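Local coordinates for protein homoserine O-acetyltransferase (Bacillus anthracis str. 'Ames Ancestor', PDB 3I1I) that probably transfers an acetyl group from acetyl-CoA to the hydroxyl of L-homoserine, a step toward methionine, at residues Leu14-Tyr17 with Arg23-Pro26; Cys48-Ala53 with Ser68-Gly73; Thr107-Ile112 with Met122-Phe127; Ile345-Gly350 with Val355-Leu360. All coordinates share one frame; numbering follows the deposited sequence.

Contact 1. Residues Leu14-Tyr17 with Arg23-Pro26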
# COMPACT_ATOMS: atom_id res chain seq x y z
N LEU A 14 28.26 -15.50 16.90
CA LEU A 14 29.01 -16.35 15.97
C LEU A 14 30.00 -15.45 15.23
O LEU A 14 29.66 -14.37 14.76
CB LEU A 14 28.11 -17.08 15.01
CG LEU A 14 27.18 -18.14 15.64
CD1 LEU A 14 26.04 -18.48 14.66
CD2 LEU A 14 27.92 -19.44 16.05
N LYS A 15 31.24 -15.89 15.21
CA LYS A 15 32.31 -15.10 14.64
C LYS A 15 32.14 -15.05 13.13
O LYS A 15 32.45 -14.05 12.50
CB LYS A 15 33.67 -15.70 14.99
CG LYS A 15 34.14 -15.43 16.41
CD LYS A 15 35.44 -16.13 16.67
CE LYS A 15 36.11 -15.70 17.97
NZ LYS A 15 37.04 -16.81 18.41
N GLU A 16 31.67 -16.16 12.58
CA GLU A 16 31.27 -16.22 11.20
C GLU A 16 30.04 -17.11 11.07
O GLU A 16 30.05 -18.26 11.54
CB GLU A 16 32.39 -16.81 10.33
CG GLU A 16 33.68 -15.98 10.22
CD GLU A 16 33.47 -14.53 9.73
OE1 GLU A 16 32.43 -14.22 9.11
OE2 GLU A 16 34.37 -13.71 9.99
N TYR A 17 28.99 -16.60 10.43
CA TYR A 17 27.86 -17.41 10.05
C TYR A 17 27.65 -17.34 8.52
O TYR A 17 27.68 -16.28 7.91
CB TYR A 17 26.60 -16.98 10.82
CG TYR A 17 25.36 -17.61 10.24
CD1 TYR A 17 25.13 -18.96 10.41
CD2 TYR A 17 24.49 -16.87 9.46
CE1 TYR A 17 24.02 -19.56 9.84
CE2 TYR A 17 23.39 -17.46 8.87
CZ TYR A 17 23.15 -18.81 9.07
OH TYR A 17 22.08 -19.42 8.47
N ARG A 23 26.41 -15.83 1.73
CA ARG A 23 27.17 -14.73 2.33
C ARG A 23 27.66 -15.13 3.75
O ARG A 23 26.92 -15.77 4.50
CB ARG A 23 26.30 -13.49 2.38
CG ARG A 23 26.96 -12.25 2.95
CD ARG A 23 27.87 -11.59 1.94
NE ARG A 23 28.35 -10.33 2.51
CZ ARG A 23 27.67 -9.19 2.53
NH1 ARG A 23 26.45 -9.10 1.98
NH2 ARG A 23 28.21 -8.13 3.12
N THR A 24 28.91 -14.77 4.11
CA THR A 24 29.44 -15.10 5.43
C THR A 24 29.80 -13.82 6.19
O THR A 24 30.60 -13.04 5.70
CB THR A 24 30.65 -16.09 5.35
OG1 THR A 24 30.22 -17.31 4.73
CG2 THR A 24 31.20 -16.41 6.74
N ILE A 25 29.18 -13.60 7.35
CA ILE A 25 29.49 -12.44 8.17
C ILE A 25 29.39 -12.86 9.64
O ILE A 25 28.80 -13.89 9.94
CB ILE A 25 28.53 -11.22 7.86
CG1 ILE A 25 27.05 -11.62 8.06
CG2 ILE A 25 28.73 -10.71 6.45
CD1 ILE A 25 26.10 -10.44 8.33
N PRO A 26 30.01 -12.10 10.54
CA PRO A 26 29.72 -12.27 11.97
C PRO A 26 28.27 -11.86 12.32
O PRO A 26 27.75 -10.87 11.81
CB PRO A 26 30.72 -11.31 12.68
CG PRO A 26 31.75 -10.96 11.67
CD PRO A 26 31.13 -11.16 10.30
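The Pro26 ring has one face under Lys15 O, which stands 3.2 Å from Pro26 CB, and the Glu16 carboxylate lies alongside the ring. The flat peptide joining Ile25 to Pro26 is covered by the same carboxylate: Glu16 OE1 sits above its plane, 3.4 Å from Ile25 C. These groups belong to the beta hairpin of strands 10-18 and 24-34, which forms one margin of the main sheet within this chain. The Glu16 chain bends at chi2 (-56°), and this folds the acid back over the neighbouring strand. Glu16 OE1 also touches the methyl of Thr24, 3.5 Å from Thr24 CG2. The other end of Thr24 turns to Thr18, whose hydroxyl bonds to Thr24 OG1.

Tyr17 and Ile25 form an antiparallel hydrogen-bonded pair. Their side chains lie on the same face of the sheet. Tyr17 CG is anti to the backbone N (chi1 168°), and the ring runs off toward helix 129-142. There its OH bonds to Asp131. The ring also meets Phe19, in a loop, edge-to-face. Lys15 NZ bonds to the backbone O of Glu307 of the second subunit. Two backbone bonds fix the pairing. Tyr17 N to Ile25 O is 2.8 Å and nearly straight, at 173°. Ile25 N to Tyr17 O is longer, 3.1 Å, and Tyr17 O also takes a CA-H contact from Thr24 CA at 3.3 Å.

Contact 2. Residues Cys48-Ala53 with Ser68-Gly73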
# COMPACT_ATOMS: atom_id res chain seq x y z
N CYS A 48 9.61 -18.90 19.11
CA CYS A 48 10.12 -18.01 18.08
C CYS A 48 9.19 -16.82 17.96
O CYS A 48 7.96 -16.99 17.97
CB CYS A 48 10.14 -18.75 16.78
SG CYS A 48 11.07 -20.28 16.86
N HIS A 49 9.76 -15.63 17.79
CA HIS A 49 8.97 -14.41 17.79
C HIS A 49 8.45 -13.94 16.42
O HIS A 49 8.97 -14.35 15.38
CB HIS A 49 9.68 -13.30 18.58
CG HIS A 49 10.71 -12.53 17.82
ND1 HIS A 49 10.39 -11.65 16.81
CD2 HIS A 49 12.04 -12.39 18.02
CE1 HIS A 49 11.48 -11.05 16.38
NE2 HIS A 49 12.50 -11.47 17.11
N TYR A 50 7.40 -13.13 16.43
CA TYR A 50 6.75 -12.69 15.20
C TYR A 50 7.37 -11.36 14.71
O TYR A 50 8.21 -10.78 15.38
CB TYR A 50 5.21 -12.57 15.36
CG TYR A 50 4.73 -11.64 16.44
CD1 TYR A 50 4.49 -10.29 16.16
CD2 TYR A 50 4.56 -12.08 17.75
CE1 TYR A 50 4.06 -9.40 17.16
CE2 TYR A 50 4.12 -11.21 18.76
CZ TYR A 50 3.87 -9.87 18.44
OH TYR A 50 3.44 -9.02 19.40
N PHE A 51 6.90 -10.93 13.53
CA PHE A 51 7.47 -9.84 12.69
C PHE A 51 8.12 -8.70 13.47
O PHE A 51 9.31 -8.48 13.37
CB PHE A 51 6.37 -9.26 11.74
CG PHE A 51 6.91 -8.34 10.65
CD1 PHE A 51 7.08 -8.80 9.36
CD2 PHE A 51 7.24 -7.02 10.92
CE1 PHE A 51 7.58 -7.97 8.38
CE2 PHE A 51 7.75 -6.19 9.94
CZ PHE A 51 7.92 -6.67 8.67
N SER A 52 7.32 -7.98 14.23
CA SER A 52 7.78 -6.75 14.89
C SER A 52 8.19 -6.93 16.36
O SER A 52 8.52 -5.95 17.01
CB SER A 52 6.66 -5.69 14.85
OG SER A 52 5.48 -6.33 15.34
N ALA A 53 8.16 -8.16 16.86
CA ALA A 53 8.49 -8.46 18.28
C ALA A 53 9.99 -8.71 18.52
O ALA A 53 10.83 -8.30 17.74
CB ALA A 53 7.64 -9.63 18.80
N SER A 68 4.38 -6.95 30.22
CA SER A 68 5.09 -8.21 30.16
C SER A 68 5.30 -8.62 28.71
O SER A 68 4.79 -8.02 27.81
CB SER A 68 4.27 -9.29 30.84
OG SER A 68 3.90 -8.86 32.11
N GLY A 69 6.05 -9.69 28.51
CA GLY A 69 6.37 -10.17 27.19
C GLY A 69 5.17 -10.65 26.41
O GLY A 69 4.13 -10.93 26.95
N TRP A 70 5.36 -10.77 25.11
CA TRP A 70 4.24 -10.83 24.18
C TRP A 70 3.35 -12.10 24.23
O TRP A 70 2.24 -12.11 23.70
CB TRP A 70 4.75 -10.53 22.78
CG TRP A 70 5.85 -11.37 22.33
CD1 TRP A 70 7.17 -11.06 22.35
CD2 TRP A 70 5.75 -12.71 21.82
NE1 TRP A 70 7.91 -12.11 21.87
CE2 TRP A 70 7.06 -13.14 21.53
CE3 TRP A 70 4.68 -13.56 21.55
CZ2 TRP A 70 7.34 -14.42 20.98
CZ3 TRP A 70 4.96 -14.85 20.99
CH2 TRP A 70 6.29 -15.25 20.73
N TRP A 71 3.83 -13.17 24.87
CA TRP A 71 3.04 -14.39 25.07
C TRP A 71 2.98 -14.75 26.56
O TRP A 71 2.87 -15.94 26.93
CB TRP A 71 3.60 -15.57 24.24
CG TRP A 71 2.72 -16.07 23.12
CD1 TRP A 71 1.58 -15.51 22.65
CD2 TRP A 71 2.95 -17.23 22.30
NE1 TRP A 71 1.06 -16.25 21.61
CE2 TRP A 71 1.89 -17.30 21.36
CE3 TRP A 71 3.96 -18.21 22.25
CZ2 TRP A 71 1.79 -18.32 20.42
CZ3 TRP A 71 3.86 -19.23 21.31
CH2 TRP A 71 2.78 -19.28 20.40
N ASP A 72 3.00 -13.72 27.40
CA ASP A 72 3.08 -13.91 28.85
C ASP A 72 1.95 -14.76 29.38
O ASP A 72 2.15 -15.58 30.29
CB ASP A 72 3.12 -12.59 29.61
CG ASP A 72 3.45 -12.79 31.08
OD1 ASP A 72 4.64 -13.05 31.43
OD2 ASP A 72 2.50 -12.72 31.90
N GLY A 73 0.75 -14.59 28.83
CA GLY A 73 -0.39 -15.37 29.25
C GLY A 73 -0.26 -16.87 29.07
O GLY A 73 -0.95 -17.63 29.74
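This is a buried aromatic contact between two parts of the long loop that follows strand 44-48 of the central sheet. It centres on the Trp70 indole, which residues 48-53 approach at several points. Tyr50 presents its edge to one indole face in a T-shaped stack, with the planes at 79°. The closest pair is Tyr50 CE2 and Trp70 CE3, 3.7 Å apart. Ala53 CB lies over the same face, 4.1 Å from the centroid of the five-membered ring, in a CH-pi contact. That methyl also covers the centre of the Tyr50 ring, so it fills the angle between the two aromatic groups. His49 CB approaches obliquely, 3.5 Å from Trp70 CZ2.

Tyr50 and Trp70 both hold CG in the crowded position between backbone N and carbonyl carbon (chi1 58° and 55°). Their side chains pass each other in opposite directions. The indole NE1 bonds to the backbone of Thr54, and Pro154 of strand 150-154 touches both side chains.

Residues 50-53 form a type I turn. Tyr50 O takes two bonds from opposite faces of its carbonyl plane, from Ala53 N and from His49 ND1 at 2.7 Å. The imidazole is thus fixed in rotation, with NE2 bonded to Asn93 N. In alpha/beta hydrolases the loop after this strand usually helps build the oxyanion hole, and Tyr50 touches the presumed catalytic triad here.

Contact 3. Residues Thr107-Ile112 with Met122-Phe127. With ACT (acetate ion), chain D.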
# COMPACT_ATOMS: atom_id res chain seq x y z
N THR A 107 21.59 -8.77 14.39
CA THR A 107 22.44 -8.35 13.28
C THR A 107 21.58 -8.01 12.08
O THR A 107 20.70 -8.77 11.72
CB THR A 107 23.46 -9.43 12.90
OG1 THR A 107 24.16 -9.82 14.08
CG2 THR A 107 24.45 -8.91 11.85
N GLY A 108 21.83 -6.85 11.49
CA GLY A 108 21.00 -6.31 10.42
C GLY A 108 21.62 -5.08 9.76
O GLY A 108 22.82 -4.79 9.95
N PRO A 109 20.82 -4.36 8.96
CA PRO A 109 21.32 -3.24 8.20
C PRO A 109 21.86 -2.09 9.03
O PRO A 109 22.66 -1.31 8.52
CB PRO A 109 20.11 -2.78 7.37
CG PRO A 109 19.08 -3.82 7.51
CD PRO A 109 19.39 -4.61 8.72
N LYS A 110 21.43 -1.97 10.28
CA LYS A 110 22.03 -0.99 11.17
C LYS A 110 23.37 -1.41 11.74
O LYS A 110 24.08 -0.56 12.31
CB LYS A 110 21.11 -0.63 12.33
CG LYS A 110 20.07 0.44 12.03
CD LYS A 110 20.69 1.80 11.57
CE LYS A 110 19.74 2.61 10.64
NZ LYS A 110 20.42 3.51 9.60
N SER A 111 23.71 -2.69 11.66
CA SER A 111 24.94 -3.18 12.26
C SER A 111 26.15 -2.66 11.49
O SER A 111 26.06 -2.37 10.28
CB SER A 111 24.94 -4.72 12.33
OG SER A 111 23.83 -5.20 13.09
N ILE A 112 27.28 -2.50 12.19
CA ILE A 112 28.51 -2.05 11.56
C ILE A 112 29.16 -3.23 10.83
O ILE A 112 29.35 -4.28 11.40
CB ILE A 112 29.54 -1.52 12.59
CG1 ILE A 112 28.93 -0.41 13.47
CG2 ILE A 112 30.82 -1.06 11.88
CD1 ILE A 112 28.44 0.83 12.72
N MSE A 122 21.93 -1.47 2.71
CA MSE A 122 21.46 -2.41 1.68
C MSE A 122 22.51 -3.41 1.21
O MSE A 122 22.20 -4.33 0.42
CB MSE A 122 20.85 -1.68 0.48
CG MSE A 122 19.65 -0.81 0.84
SE MSE A 122 18.28 -1.73 1.94
CE MSE A 122 17.88 -3.19 0.72
N ASP A 123 23.74 -3.28 1.71
CA ASP A 123 24.70 -4.37 1.54
C ASP A 123 24.43 -5.54 2.50
O ASP A 123 25.08 -6.58 2.39
CB ASP A 123 26.15 -3.86 1.69
CG ASP A 123 27.19 -4.96 1.40
OD1 ASP A 123 27.09 -5.60 0.33
OD2 ASP A 123 28.06 -5.21 2.26
N PHE A 124 23.48 -5.42 3.42
CA PHE A 124 23.16 -6.57 4.27
C PHE A 124 22.62 -7.73 3.44
O PHE A 124 21.88 -7.52 2.48
CB PHE A 124 22.20 -6.23 5.39
CG PHE A 124 22.19 -7.25 6.49
CD1 PHE A 124 23.17 -7.24 7.46
CD2 PHE A 124 21.24 -8.26 6.50
CE1 PHE A 124 23.20 -8.19 8.46
CE2 PHE A 124 21.25 -9.22 7.50
CZ PHE A 124 22.24 -9.20 8.48
N PRO A 125 22.99 -8.97 3.78
CA PRO A 125 22.49 -10.06 2.95
C PRO A 125 21.03 -10.37 3.20
O PRO A 125 20.54 -10.18 4.30
CB PRO A 125 23.33 -11.26 3.38
CG PRO A 125 23.79 -10.94 4.75
CD PRO A 125 23.94 -9.44 4.80
N VAL A 126 20.37 -10.86 2.17
CA VAL A 126 19.04 -11.38 2.30
C VAL A 126 19.07 -12.57 3.24
O VAL A 126 19.96 -13.48 3.08
CB VAL A 126 18.50 -11.81 0.94
CG1 VAL A 126 17.16 -12.53 1.12
CG2 VAL A 126 18.39 -10.56 0.01
N PHE A 127 18.14 -12.56 4.20
CA PHE A 127 17.94 -13.68 5.08
C PHE A 127 16.55 -14.28 4.95
O PHE A 127 15.60 -13.60 4.58
CB PHE A 127 18.21 -13.26 6.55
CG PHE A 127 17.01 -12.65 7.25
CD1 PHE A 127 16.22 -13.41 8.08
CD2 PHE A 127 16.71 -11.29 7.10
CE1 PHE A 127 15.15 -12.87 8.74
CE2 PHE A 127 15.63 -10.72 7.75
CZ PHE A 127 14.83 -11.51 8.57
C ACT D . 27.67 -7.75 14.62
O ACT D . 28.25 -7.28 13.60
OXT ACT D . 26.48 -7.37 14.78
CH3 ACT D . 28.35 -8.71 15.57
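A type I turn at Gly108-Ser111 packs against Phe124 within the long excursion between strand 87-91 and helix 129-142 of the alpha/beta hydrolase fold. The Phe124 ring carries the contact. Gly108 CA lies over one face in a CH-pi contact, 3.7 Å from the ring centroid and 20° off the normal. The opposite face is taken by CD of Pro125, the next residue in the chain, so the phenyl group is sandwiched. Pro109 N is over the face that Gly108 covers. Thr107 comes from the CZ end: its O is 3.6 Å from Phe124 CZ, and its methyl CG2 is 3.7 Å from Phe124 CE1. Phe124 CG is anti to the backbone N (chi1 -163°), which sends the ring toward the turn. Tyr120 meets the ring edge-to-face, and Ile25 of strand 24-34 packs on it.

The turn has its own bonds. Ser111 N bonds to Gly108 O at 2.9 Å. Ser111 OG returns the link by accepting from Gly108 N at 3.0 Å.

An acetate ion, probably from the crystallisation liquor, lies beside Thr107 and Ser111. Acetate OXT is 3.4 Å from Thr107 OG1, a weak bond that is not settled. Thr107 OG1 is bonded to Gln28 N as well. Phe124 is held across the contact by van der Waals and CH-pi packing on the Gly108-Pro109 backbone, while the two internal bonds fix the shape of the turn.

Contact 4. Residues Ile345-Gly350 with Val355-Leu360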
# COMPACT_ATOMS: atom_id res chain seq x y z
N ILE A 345 -9.18 -21.75 15.62
CA ILE A 345 -9.90 -20.82 16.46
C ILE A 345 -10.65 -19.78 15.63
O ILE A 345 -10.39 -19.57 14.44
CB ILE A 345 -8.95 -20.11 17.45
CG1 ILE A 345 -7.94 -19.20 16.73
CG2 ILE A 345 -8.24 -21.16 18.40
CD1 ILE A 345 -6.94 -18.55 17.69
N GLU A 346 -11.57 -19.10 16.31
CA GLU A 346 -12.40 -18.04 15.73
C GLU A 346 -12.39 -16.81 16.61
O GLU A 346 -12.54 -16.90 17.80
CB GLU A 346 -13.83 -18.51 15.57
CG GLU A 346 -13.91 -19.83 14.82
CD GLU A 346 -15.19 -20.01 14.02
OE1 GLU A 346 -15.70 -19.04 13.37
OE2 GLU A 346 -15.66 -21.16 14.01
N SER A 347 -12.24 -15.66 16.00
CA SER A 347 -12.19 -14.44 16.75
C SER A 347 -12.30 -13.24 15.84
O SER A 347 -11.77 -13.24 14.74
CB SER A 347 -10.87 -14.38 17.53
OG SER A 347 -10.65 -13.07 17.97
N ILE A 348 -12.95 -12.20 16.35
CA ILE A 348 -13.05 -10.94 15.65
C ILE A 348 -11.67 -10.36 15.51
O ILE A 348 -11.44 -9.52 14.64
CB ILE A 348 -13.99 -9.94 16.41
CG1 ILE A 348 -14.28 -8.72 15.50
CG2 ILE A 348 -13.41 -9.53 17.79
CD1 ILE A 348 -15.41 -7.89 15.97
N ASN A 349 -10.73 -10.80 16.34
CA ASN A 349 -9.33 -10.36 16.22
C ASN A 349 -8.51 -10.89 15.07
O ASN A 349 -7.36 -10.46 14.88
CB ASN A 349 -8.59 -10.64 17.51
CG ASN A 349 -9.00 -9.70 18.60
OD1 ASN A 349 -9.25 -8.52 18.35
ND2 ASN A 349 -9.08 -10.22 19.82
N GLY A 350 -9.05 -11.81 14.29
CA GLY A 350 -8.37 -12.28 13.09
C GLY A 350 -6.99 -12.84 13.41
O GLY A 350 -6.84 -13.62 14.37
N VAL A 355 -2.03 -13.91 19.21
CA VAL A 355 -1.28 -13.29 20.29
C VAL A 355 -2.20 -12.78 21.40
O VAL A 355 -1.85 -12.84 22.54
CB VAL A 355 -0.40 -12.14 19.71
CG1 VAL A 355 0.38 -11.48 20.79
CG2 VAL A 355 0.54 -12.71 18.63
N PHE A 356 -3.40 -12.30 21.06
CA PHE A 356 -4.30 -11.70 22.02
C PHE A 356 -5.38 -12.63 22.56
O PHE A 356 -6.05 -12.25 23.50
CB PHE A 356 -5.06 -10.54 21.38
CG PHE A 356 -4.20 -9.40 20.92
CD1 PHE A 356 -2.94 -9.17 21.44
CD2 PHE A 356 -4.71 -8.49 20.02
CE1 PHE A 356 -2.19 -8.09 21.03
CE2 PHE A 356 -3.98 -7.41 19.61
CZ PHE A 356 -2.71 -7.20 20.11
N ASP A 357 -5.62 -13.80 21.97
CA ASP A 357 -6.69 -14.69 22.48
C ASP A 357 -6.19 -16.08 22.85
O ASP A 357 -6.75 -17.11 22.48
CB ASP A 357 -7.83 -14.74 21.48
CG ASP A 357 -8.47 -13.39 21.30
OD1 ASP A 357 -9.21 -13.00 22.23
OD2 ASP A 357 -8.22 -12.72 20.27
N ILE A 358 -5.11 -16.06 23.59
CA ILE A 358 -4.51 -17.20 24.25
C ILE A 358 -5.54 -18.11 24.87
O ILE A 358 -5.43 -19.31 24.76
CB ILE A 358 -3.49 -16.65 25.33
CG1 ILE A 358 -2.13 -16.59 24.70
CG2 ILE A 358 -3.48 -17.43 26.67
CD1 ILE A 358 -2.10 -15.84 23.42
N HIS A 359 -6.57 -17.56 25.48
CA HIS A 359 -7.61 -18.38 26.11
C HIS A 359 -8.25 -19.34 25.14
O HIS A 359 -8.73 -20.38 25.53
CB HIS A 359 -8.68 -17.53 26.84
CG HIS A 359 -9.52 -16.66 25.94
ND1 HIS A 359 -9.04 -15.52 25.33
CD2 HIS A 359 -10.83 -16.75 25.60
CE1 HIS A 359 -10.01 -14.95 24.63
NE2 HIS A 359 -11.11 -15.67 24.79
N LEU A 360 -8.25 -19.00 23.86
CA LEU A 360 -8.94 -19.86 22.85
C LEU A 360 -8.21 -21.19 22.57
O LEU A 360 -8.84 -22.15 22.11
CB LEU A 360 -9.19 -19.09 21.54
CG LEU A 360 -10.13 -17.88 21.65
CD1 LEU A 360 -10.19 -17.07 20.35
CD2 LEU A 360 -11.56 -18.31 22.10
O HOH W 1 -12.16 -13.75 21.04
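Asp357 OD2 is held by two groups of residues 345-350, through one firm bond and one weak contact. Asn349 ND2 gives Asp357 OD2 a short bond of 2.7 Å, nearly straight at 170°. Ser347 OG stands farther from Asp357 OD2, at 3.4 Å, a weak bond that is not settled. The Asn349 bond uses the syn lone pair of OD2, and the acceptor lies in the amide plane. Amide and carboxylate are nearly coplanar, with planes 23° apart, although the two side chains cross at about a right angle. A water lies between Ser347 and Asp357: it gives a weak bond to Asp357 OD1 and is weakly bonded to Ser347 OG, 3.5 Å away.

Ser347 OG has a second task. It accepts from Asn349 N at 2.8 Å, which makes an ST turn. A type I turn, Ser347 to Gly350, overlaps it and is closed by Gly350 N to Ser347 O.

Beside the polar group Leu360 packs on the loop: its CB meets Ile345 CG2 at 3.9 Å, and its CD1 touches Ser347 CB and the carbonyl O of Glu346. Helix 353-356 ends just before Asp357, so the contact ties the loop before this helix to the chain just after it. His351, the presumed triad histidine, follows Gly350 directly. Asp357 is buried, and the amide N-H should offset part of the charge its carboxylate probably carries. The bond also fixes the rotation of the Asn349 amide.

The four contacts form two groups. Contacts 1 and 3 have centres 12 Å apart and touch through a salt bridge, Arg23 NH2 to Asp123 OD2 at 3.0 Å, and through Ile25 CD1 on Phe124 CE1 at 3.7 Å. The acetate lies near both. Contacts 2 and 4 have centres about 15 Å apart. They meet where Trp70 O reaches Val355 CG1 at 3.5 Å and Tyr50 CE2 packs on Val355 CG2. This second group borders the presumed Ser155-His351-Asp318 triad: Tyr50 touches it, while Asn349 is near without touching. Contacts 1 and 4, about 39 Å apart between centres, lie on opposite sides of the chain's centre.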